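Local coordinates for protein nucleoporin nup120 (Schizosaccharomyces pombe, PDB 4GQ2) that serves as a structural component of the nuclear pore complex, whose nucleoporins build the pore scaffold and can dock transiently associated transport factors, at residues 580-585 and 694-699; 570-576 and 643-649; 247-251 and 261-265. All coordinates share one frame; numbering follows the deposited sequence.

Contact 1 (580-585 and 694-699); sequences LGRSLH and EGFIFL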
loop_
_atom_site.group_PDB
_atom_site.type_symbol
_atom_site.label_atom_id
_atom_site.label_comp_id
_atom_site.label_asym_id
_atom_site.label_seq_id
_atom_site.Cartn_x
_atom_site.Cartn_y
_atom_site.Cartn_z
ATOM N N LEU A 580 15.561 -10.045 24.924
ATOM C CA LEU A 580 16.830 -9.372 24.633
ATOM C C LEU A 580 16.848 -8.773 23.218
ATOM O O LEU A 580 17.397 -7.692 23.003
ATOM C CB LEU A 580 18.019 -10.332 24.828
ATOM C CG LEU A 580 18.364 -10.888 26.221
ATOM C CD1 LEU A 580 19.590 -11.778 26.143
ATOM C CD2 LEU A 580 18.604 -9.789 27.245
ATOM N N GLY A 581 16.244 -9.481 22.263
ATOM C CA GLY A 581 16.093 -8.990 20.897
ATOM C C GLY A 581 15.126 -7.824 20.820
ATOM O O GLY A 581 15.434 -6.793 20.200
ATOM N N ARG A 582 13.966 -7.986 21.465
ATOM C CA ARG A 582 12.964 -6.924 21.570
ATOM C C ARG A 582 13.553 -5.632 22.129
ATOM O O ARG A 582 13.322 -4.560 21.577
ATOM C CB ARG A 582 11.797 -7.340 22.467
ATOM C CG ARG A 582 10.896 -8.433 21.927
ATOM C CD ARG A 582 9.550 -8.448 22.645
ATOM N NE ARG A 582 9.654 -8.454 24.108
ATOM C CZ ARG A 582 8.672 -8.811 24.934
ATOM N NH1 ARG A 582 7.499 -9.216 24.456
ATOM N NH2 ARG A 582 8.860 -8.774 26.245
ATOM N N SER A 583 14.303 -5.737 23.224
ATOM C CA SER A 583 14.806 -4.554 23.901
ATOM C C SER A 583 15.954 -3.897 23.151
ATOM O O SER A 583 16.132 -2.685 23.232
ATOM C CB SER A 583 15.181 -4.861 25.353
ATOM O OG SER A 583 16.223 -5.803 25.419
ATOM N N LEU A 584 16.715 -4.697 22.409
ATOM C CA LEU A 584 17.737 -4.162 21.505
ATOM C C LEU A 584 17.088 -3.393 20.356
ATOM O O LEU A 584 17.504 -2.274 20.036
ATOM C CB LEU A 584 18.614 -5.286 20.956
ATOM C CG LEU A 584 19.810 -4.969 20.057
ATOM C CD1 LEU A 584 20.733 -3.947 20.690
ATOM C CD2 LEU A 584 20.579 -6.255 19.784
ATOM N N HIS A 585 16.063 -3.988 19.745
ATOM C CA HIS A 585 15.301 -3.298 18.699
ATOM C C HIS A 585 14.836 -1.941 19.159
ATOM O O HIS A 585 14.947 -0.952 18.425
ATOM C CB HIS A 585 14.115 -4.131 18.241
ATOM C CG HIS A 585 13.618 -3.765 16.868
ATOM N ND1 HIS A 585 12.893 -2.653 16.632
ATOM C CD2 HIS A 585 13.785 -4.395 15.638
ATOM C CE1 HIS A 585 12.600 -2.581 15.321
ATOM N NE2 HIS A 585 13.149 -3.644 14.712
ATOM N N GLU A 694 14.140 -8.583 12.808
ATOM C CA GLU A 694 15.167 -7.563 12.946
ATOM C C GLU A 694 15.879 -7.655 14.294
ATOM O O GLU A 694 17.113 -7.579 14.359
ATOM C CB GLU A 694 14.581 -6.165 12.718
ATOM C CG GLU A 694 14.343 -5.851 11.245
ATOM C CD GLU A 694 13.372 -4.708 11.012
ATOM O OE1 GLU A 694 12.886 -4.121 12.001
ATOM O OE2 GLU A 694 13.099 -4.395 9.830
ATOM N N GLY A 695 15.106 -7.822 15.365
ATOM C CA GLY A 695 15.683 -7.954 16.700
ATOM C C GLY A 695 16.735 -9.055 16.755
ATOM O O GLY A 695 17.804 -8.868 17.336
ATOM N N PHE A 696 16.432 -10.195 16.131
ATOM C CA PHE A 696 17.341 -11.341 16.095
ATOM C C PHE A 696 18.587 -11.040 15.265
ATOM O O PHE A 696 19.713 -11.293 15.710
ATOM C CB PHE A 696 16.627 -12.598 15.577
ATOM C CG PHE A 696 15.613 -13.167 16.534
ATOM C CD1 PHE A 696 15.975 -13.525 17.828
ATOM C CD2 PHE A 696 14.297 -13.363 16.135
ATOM C CE1 PHE A 696 15.039 -14.050 18.707
ATOM C CE2 PHE A 696 13.354 -13.890 17.009
ATOM C CZ PHE A 696 13.726 -14.235 18.296
ATOM N N ILE A 697 18.379 -10.492 14.069
ATOM C CA ILE A 697 19.482 -10.000 13.238
ATOM C C ILE A 697 20.366 -9.043 14.034
ATOM O O ILE A 697 21.590 -9.184 14.016
ATOM C CB ILE A 697 18.989 -9.327 11.928
ATOM C CG1 ILE A 697 18.355 -10.368 10.998
ATOM C CG2 ILE A 697 20.134 -8.616 11.216
ATOM C CD1 ILE A 697 17.603 -9.787 9.814
ATOM N N PHE A 698 19.760 -8.092 14.747
ATOM C CA PHE A 698 20.543 -7.139 15.553
ATOM C C PHE A 698 21.372 -7.892 16.594
ATOM O O PHE A 698 22.546 -7.581 16.828
ATOM C CB PHE A 698 19.652 -6.132 16.290
ATOM C CG PHE A 698 18.837 -5.237 15.398
ATOM C CD1 PHE A 698 19.031 -5.202 14.023
ATOM C CD2 PHE A 698 17.884 -4.385 15.959
ATOM C CE1 PHE A 698 18.259 -4.371 13.221
ATOM C CE2 PHE A 698 17.122 -3.545 15.166
ATOM C CZ PHE A 698 17.307 -3.540 13.793
ATOM N N LEU A 699 20.737 -8.883 17.216
ATOM C CA LEU A 699 21.359 -9.681 18.263
ATOM C C LEU A 699 22.552 -10.480 17.732
ATOM O O LEU A 699 23.651 -10.408 18.288
ATOM C CB LEU A 699 20.316 -10.604 18.889
ATOM C CG LEU A 699 20.476 -11.030 20.348
ATOM C CD1 LEU A 699 20.598 -9.828 21.270
ATOM C CD2 LEU A 699 19.286 -11.889 20.734
#
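E694 opens the second helix's side of the contact by accepting a hydrogen bond from H585: NE2 to OE1 is 2.8 Å and almost straight, at 175°. The ring and carboxylate are nearly coplanar, and OE1 uses its anti lone pair, the one turned away from OE2. OE2 is engaged by R597 and W729, so the buried carboxylate is gripped at both oxygens, and its charge is probably well compensated. One residue on, G695 faces G581, their CA atoms 4.3 Å apart; with no side chain on either, the G581 carbonyl O comes to 3.7 Å from G695 CA. F698 then lies against H585 with planes 21° apart, the near-parallel rings offset so strongly that little of one lies over the other, CE2 reaching 3.5 Å from H585 CD2. Its CB also receives CD2 of L584, at 3.6 Å. L584 gets there because its CG stands anti to the backbone N (chi1 -176°), which sends the branch across the interface. L699 closes the row, CD1 lying 3.9 Å from L584 CD2, while L636 of helix 630-641 also packs on L699. The axes of the two short segments approach to 7.9 Å and are perpendicular, a close glycine-to-glycine crossing in Nup120's largely helical domain.

Contact 2 (570-576 and 643-649); sequences SLIEGYQ and LENPMRD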
loop_
_atom_site.group_PDB
_atom_site.type_symbol
_atom_site.label_atom_id
_atom_site.label_comp_id
_atom_site.label_asym_id
_atom_site.label_seq_id
_atom_site.Cartn_x
_atom_site.Cartn_y
_atom_site.Cartn_z
ATOM N N SER A 570 14.612 -25.507 27.373
ATOM C CA SER A 570 14.981 -24.213 26.805
ATOM C C SER A 570 13.798 -23.280 26.554
ATOM O O SER A 570 13.962 -22.210 25.953
ATOM C CB SER A 570 15.710 -24.451 25.484
ATOM O OG SER A 570 16.855 -25.266 25.666
ATOM N N LEU A 571 12.615 -23.687 27.009
ATOM C CA LEU A 571 11.388 -22.927 26.782
ATOM C C LEU A 571 11.495 -21.526 27.377
ATOM O O LEU A 571 11.354 -20.532 26.657
ATOM C CB LEU A 571 10.165 -23.672 27.343
ATOM C CG LEU A 571 9.582 -24.910 26.632
ATOM C CD1 LEU A 571 9.100 -24.588 25.220
ATOM C CD2 LEU A 571 10.541 -26.098 26.622
ATOM N N ILE A 572 11.771 -21.465 28.682
ATOM C CA ILE A 572 11.942 -20.201 29.409
ATOM C C ILE A 572 13.131 -19.410 28.859
ATOM O O ILE A 572 13.019 -18.211 28.589
ATOM C CB ILE A 572 12.104 -20.440 30.934
ATOM C CG1 ILE A 572 10.814 -21.030 31.529
ATOM C CG2 ILE A 572 12.489 -19.151 31.657
ATOM C CD1 ILE A 572 10.972 -21.649 32.905
ATOM N N GLU A 573 14.258 -20.091 28.675
ATOM C CA GLU A 573 15.482 -19.443 28.218
ATOM C C GLU A 573 15.357 -18.817 26.832
ATOM O O GLU A 573 15.933 -17.761 26.579
ATOM C CB GLU A 573 16.651 -20.419 28.257
ATOM C CG GLU A 573 17.138 -20.709 29.664
ATOM C CD GLU A 573 18.480 -21.411 29.693
ATOM O OE1 GLU A 573 19.164 -21.474 28.644
ATOM O OE2 GLU A 573 18.849 -21.898 30.780
ATOM N N GLY A 574 14.610 -19.477 25.947
ATOM C CA GLY A 574 14.316 -18.945 24.617
ATOM C C GLY A 574 13.543 -17.642 24.701
ATOM O O GLY A 574 13.872 -16.664 24.016
ATOM N N TYR A 575 12.515 -17.633 25.547
ATOM C CA TYR A 575 11.737 -16.429 25.828
ATOM C C TYR A 575 12.638 -15.283 26.278
ATOM O O TYR A 575 12.521 -14.158 25.780
ATOM C CB TYR A 575 10.691 -16.719 26.901
ATOM C CG TYR A 575 9.415 -17.346 26.389
ATOM C CD1 TYR A 575 9.410 -18.137 25.240
ATOM C CD2 TYR A 575 8.213 -17.168 27.070
ATOM C CE1 TYR A 575 8.243 -18.719 24.778
ATOM C CE2 TYR A 575 7.039 -17.744 26.612
ATOM C CZ TYR A 575 7.059 -18.517 25.467
ATOM O OH TYR A 575 5.896 -19.089 25.010
ATOM N N GLN A 576 13.541 -15.584 27.211
ATOM C CA GLN A 576 14.477 -14.596 27.743
ATOM C C GLN A 576 15.326 -13.938 26.659
ATOM O O GLN A 576 15.513 -12.719 26.680
ATOM C CB GLN A 576 15.364 -15.220 28.814
ATOM C CG GLN A 576 14.599 -15.602 30.072
ATOM C CD GLN A 576 15.457 -16.284 31.122
ATOM O OE1 GLN A 576 16.495 -16.886 30.822
ATOM N NE2 GLN A 576 15.023 -16.193 32.370
ATOM N N LEU A 643 23.607 -18.670 29.704
ATOM C CA LEU A 643 22.602 -19.611 29.229
ATOM C C LEU A 643 23.247 -20.890 28.706
ATOM O O LEU A 643 24.275 -20.848 28.030
ATOM C CB LEU A 643 21.703 -18.961 28.167
ATOM C CG LEU A 643 20.910 -17.718 28.617
ATOM C CD1 LEU A 643 20.445 -16.888 27.430
ATOM C CD2 LEU A 643 19.727 -18.076 29.505
ATOM N N GLU A 644 22.654 -22.029 29.051
ATOM C CA GLU A 644 23.092 -23.314 28.518
ATOM C C GLU A 644 22.558 -23.486 27.095
ATOM O O GLU A 644 21.363 -23.713 26.888
ATOM C CB GLU A 644 22.663 -24.480 29.428
ATOM C CG GLU A 644 21.414 -24.231 30.271
ATOM C CD GLU A 644 21.731 -23.730 31.677
ATOM O OE1 GLU A 644 22.142 -24.558 32.522
ATOM O OE2 GLU A 644 21.559 -22.514 31.944
ATOM N N ASN A 645 23.458 -23.345 26.126
ATOM C CA ASN A 645 23.128 -23.422 24.696
ATOM C C ASN A 645 22.053 -22.426 24.209
ATOM O O ASN A 645 20.955 -22.829 23.812
ATOM C CB ASN A 645 22.778 -24.864 24.293
ATOM C CG ASN A 645 23.230 -25.203 22.880
ATOM O OD1 ASN A 645 23.478 -24.315 22.054
ATOM N ND2 ASN A 645 23.346 -26.496 22.597
ATOM N N PRO A 646 22.380 -21.119 24.206
ATOM C CA PRO A 646 21.418 -20.101 23.767
ATOM C C PRO A 646 21.038 -20.223 22.291
ATOM O O PRO A 646 19.873 -20.010 21.944
ATOM C CB PRO A 646 22.150 -18.772 23.998
ATOM C CG PRO A 646 23.452 -19.100 24.644
ATOM C CD PRO A 646 23.721 -20.556 24.445
ATOM N N MET A 647 22.005 -20.563 21.438
ATOM C CA MET A 647 21.757 -20.665 20.002
ATOM C C MET A 647 20.662 -21.675 19.682
ATOM O O MET A 647 19.766 -21.384 18.881
ATOM C CB MET A 647 23.035 -20.972 19.216
ATOM C CG MET A 647 22.797 -21.037 17.710
ATOM S SD MET A 647 24.255 -20.751 16.694
ATOM C CE MET A 647 24.916 -22.410 16.539
ATOM N N ARG A 648 20.726 -22.847 20.317
ATOM C CA ARG A 648 19.709 -23.881 20.133
ATOM C C ARG A 648 18.348 -23.350 20.574
ATOM O O ARG A 648 17.347 -23.569 19.898
ATOM C CB ARG A 648 20.072 -25.132 20.936
ATOM C CG ARG A 648 19.166 -26.338 20.708
ATOM C CD ARG A 648 18.747 -26.962 22.034
ATOM N NE ARG A 648 19.888 -27.326 22.881
ATOM C CZ ARG A 648 19.843 -27.444 24.209
ATOM N NH1 ARG A 648 18.713 -27.221 24.869
ATOM N NH2 ARG A 648 20.937 -27.780 24.882
ATOM N N ASP A 649 18.336 -22.635 21.700
ATOM C CA ASP A 649 17.112 -22.101 22.294
ATOM C C ASP A 649 16.378 -21.148 21.354
ATOM O O ASP A 649 15.192 -21.349 21.078
ATOM C CB ASP A 649 17.408 -21.404 23.631
ATOM C CG ASP A 649 18.105 -22.314 24.636
ATOM O OD1 ASP A 649 18.235 -23.529 24.371
ATOM O OD2 ASP A 649 18.532 -21.811 25.700
#
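S570 and E573 reach from the start of helix 571-585 toward D649, whose carboxylate is approached by both. S570 OG donates a hydrogen bond to D649 OD1, 2.6 Å away, arriving from above the carboxylate plane, 55° out of it. R648 folds back through bends at chi2 and chi3, bringing NH1 to 2.8 Å from the same S570 OG. The other oxygen of D649 faces E573: OD2 and E573 OE1 are 3.0 Å apart, with the two carboxylate planes turned 63° against each other. The extended E573 chain runs antiparallel to the L643 side chain, with L643 CD2 3.6 Å from E573 OE1. At its other oxygen E573 meets E644 at about a right angle, OE2 to OE2 3.0 Å, with the planes 59° apart. Near D649 CB the helix presents G574, whose CA lies 4.1 Å away, and I577 of the same helix packs on L643 and D649. E573 is thus flanked by two further carboxylates, those of E644 and D649; R648 NH1 stays 6.9 Å from E573 OE1, and its salt bridge to D649 is long, with no N-H aimed at the oxygen. Such crowding would be expected to raise the carboxylates' proton affinity, and one or more may be protonated.

Contact 3 (247-251 and 261-265); sequences YNVLV and VLDLS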
loop_
_atom_site.group_PDB
_atom_site.type_symbol
_atom_site.label_atom_id
_atom_site.label_comp_id
_atom_site.label_asym_id
_atom_site.label_seq_id
_atom_site.Cartn_x
_atom_site.Cartn_y
_atom_site.Cartn_z
ATOM N N TYR A 247 -40.229 -23.390 16.144
ATOM C CA TYR A 247 -41.350 -23.094 17.020
ATOM C C TYR A 247 -41.910 -21.774 16.527
ATOM O O TYR A 247 -41.203 -20.767 16.539
ATOM C CB TYR A 247 -40.907 -22.937 18.477
ATOM C CG TYR A 247 -39.868 -23.919 18.962
ATOM C CD1 TYR A 247 -39.966 -25.282 18.676
ATOM C CD2 TYR A 247 -38.801 -23.487 19.740
ATOM C CE1 TYR A 247 -39.014 -26.179 19.131
ATOM C CE2 TYR A 247 -37.850 -24.378 20.207
ATOM C CZ TYR A 247 -37.958 -25.720 19.897
ATOM O OH TYR A 247 -37.011 -26.603 20.361
ATOM N N ASN A 248 -43.161 -21.764 16.081
ATOM C CA ASN A 248 -43.803 -20.512 15.689
ATOM C C ASN A 248 -44.036 -19.658 16.944
ATOM O O ASN A 248 -45.169 -19.445 17.380
ATOM C CB ASN A 248 -45.104 -20.788 14.924
ATOM C CG ASN A 248 -45.496 -19.647 13.997
ATOM O OD1 ASN A 248 -44.705 -18.740 13.727
ATOM N ND2 ASN A 248 -46.728 -19.694 13.500
ATOM N N VAL A 249 -42.935 -19.170 17.510
ATOM C CA VAL A 249 -42.905 -18.648 18.875
ATOM C C VAL A 249 -42.167 -17.315 18.993
ATOM O O VAL A 249 -41.139 -17.096 18.348
ATOM C CB VAL A 249 -42.271 -19.694 19.826
ATOM C CG1 VAL A 249 -41.575 -19.041 21.012
ATOM C CG2 VAL A 249 -43.319 -20.700 20.280
ATOM N N LEU A 250 -42.713 -16.435 19.827
ATOM C CA LEU A 250 -42.094 -15.163 20.164
ATOM C C LEU A 250 -41.729 -15.192 21.644
ATOM O O LEU A 250 -42.545 -15.586 22.475
ATOM C CB LEU A 250 -43.072 -14.022 19.880
ATOM C CG LEU A 250 -42.535 -12.653 19.459
ATOM C CD1 LEU A 250 -41.960 -12.705 18.050
ATOM C CD2 LEU A 250 -43.636 -11.607 19.543
ATOM N N VAL A 251 -40.495 -14.816 21.969
ATOM C CA VAL A 251 -40.071 -14.695 23.367
ATOM C C VAL A 251 -39.893 -13.224 23.707
ATOM O O VAL A 251 -39.136 -12.511 23.044
ATOM C CB VAL A 251 -38.777 -15.482 23.675
ATOM C CG1 VAL A 251 -38.332 -15.246 25.114
ATOM C CG2 VAL A 251 -38.988 -16.968 23.435
ATOM N N VAL A 261 -43.626 -16.336 26.674
ATOM C CA VAL A 261 -43.596 -17.051 25.400
ATOM C C VAL A 261 -44.928 -16.859 24.680
ATOM O O VAL A 261 -45.974 -17.288 25.174
ATOM C CB VAL A 261 -43.341 -18.556 25.596
ATOM C CG1 VAL A 261 -43.092 -19.233 24.256
ATOM C CG2 VAL A 261 -42.168 -18.778 26.534
ATOM N N LEU A 262 -44.885 -16.202 23.522
ATOM C CA LEU A 262 -46.084 -15.958 22.726
ATOM C C LEU A 262 -46.178 -16.953 21.577
ATOM O O LEU A 262 -45.246 -17.082 20.779
ATOM C CB LEU A 262 -46.082 -14.532 22.175
ATOM C CG LEU A 262 -47.402 -14.043 21.574
ATOM C CD1 LEU A 262 -48.288 -13.435 22.652
ATOM C CD2 LEU A 262 -47.141 -13.035 20.465
ATOM N N ASP A 263 -47.302 -17.659 21.497
ATOM C CA ASP A 263 -47.507 -18.617 20.419
ATOM C C ASP A 263 -48.113 -17.906 19.219
ATOM O O ASP A 263 -49.269 -17.484 19.257
ATOM C CB ASP A 263 -48.395 -19.776 20.873
ATOM C CG ASP A 263 -48.523 -20.865 19.825
ATOM O OD1 ASP A 263 -47.549 -21.123 19.087
ATOM O OD2 ASP A 263 -49.609 -21.471 19.738
ATOM N N LEU A 264 -47.315 -17.780 18.162
ATOM C CA LEU A 264 -47.701 -17.039 16.961
ATOM C C LEU A 264 -48.740 -17.757 16.096
ATOM O O LEU A 264 -49.405 -17.126 15.272
ATOM C CB LEU A 264 -46.463 -16.716 16.122
ATOM C CG LEU A 264 -45.446 -15.754 16.731
ATOM C CD1 LEU A 264 -44.065 -16.036 16.162
ATOM C CD2 LEU A 264 -45.853 -14.305 16.502
ATOM N N SER A 265 -48.873 -19.070 16.272
ATOM C CA SER A 265 -49.907 -19.824 15.563
ATOM C C SER A 265 -51.296 -19.411 16.045
ATOM O O SER A 265 -52.238 -19.356 15.255
ATOM C CB SER A 265 -49.707 -21.335 15.727
ATOM O OG SER A 265 -49.760 -21.715 17.088
#
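L250 and L262 form the hydrogen-bonded pair at the heart of this antiparallel ladder, and around them the contact is at its tightest. L250 N donates to L262 O at 2.8 Å, and L262 N returns a bond to L250 O at 2.6 Å; both lie in the carbonyl plane and are nearly straight. Their side chains lie side by side and point the same way, with CB to CB 3.8 Å and CD2 to CD2 3.9 Å, so two leucine branches make one continuous apolar ridge. The same face takes L264, whose CD1 settles against the backbone of V249 and L250, and I179 covers both L250 and L264 from a neighbouring loop. On the other face V249 and V261 cross obliquely, CG1 against CG1 at 3.6 Å. Each has CG1 anti to its backbone N, and this turns the two methyls onto each other. L324 and V326 of strand 324-328 pack on these valines, one on each.

Toward N248 and S265 the pairing slackens. L264 N still donates to N248 O, 2.8 Å away, but the bond is bent to 148° and the donor stands 22° off the carbonyl plane; here N248, the centre of an inverse gamma turn, leads into one strand while L264 follows the end of the other. The exposed N248 amide crosses L264 at about a right angle, OD1 3.6 Å from L264 CB, and its ND2 side runs out along the exposed S265. D263, on the valine face, is held through OD2 by T266. The hairpin 249-254/258-263 supplies the inner strands of a four-stranded antiparallel sheet, with 238-244 and 268-274 outermost; this up-and-down meander is a blade of the domain's beta-propeller.

From the N terminus, contact 3 comes first and closes the shortest loop: only nine residues separate its segments, which pair the two inner strands of one propeller blade. The chain then finishes the propeller and enters the helical region, where helix 571-585 serves both remaining contacts. Contact 2 uses its beginning and contact 1 its end. Contact 2 meets 643-649 and contact 1 meets 694-699, so their segments alternate and the two loops cross, tying helix 571-585 to helices 646-658 and 672-703. Their centres are 15 Å apart. Contact 3 stands about 62 Å from either, centre to centre: local strand pairing contrasts with two crossing closures in the helical region.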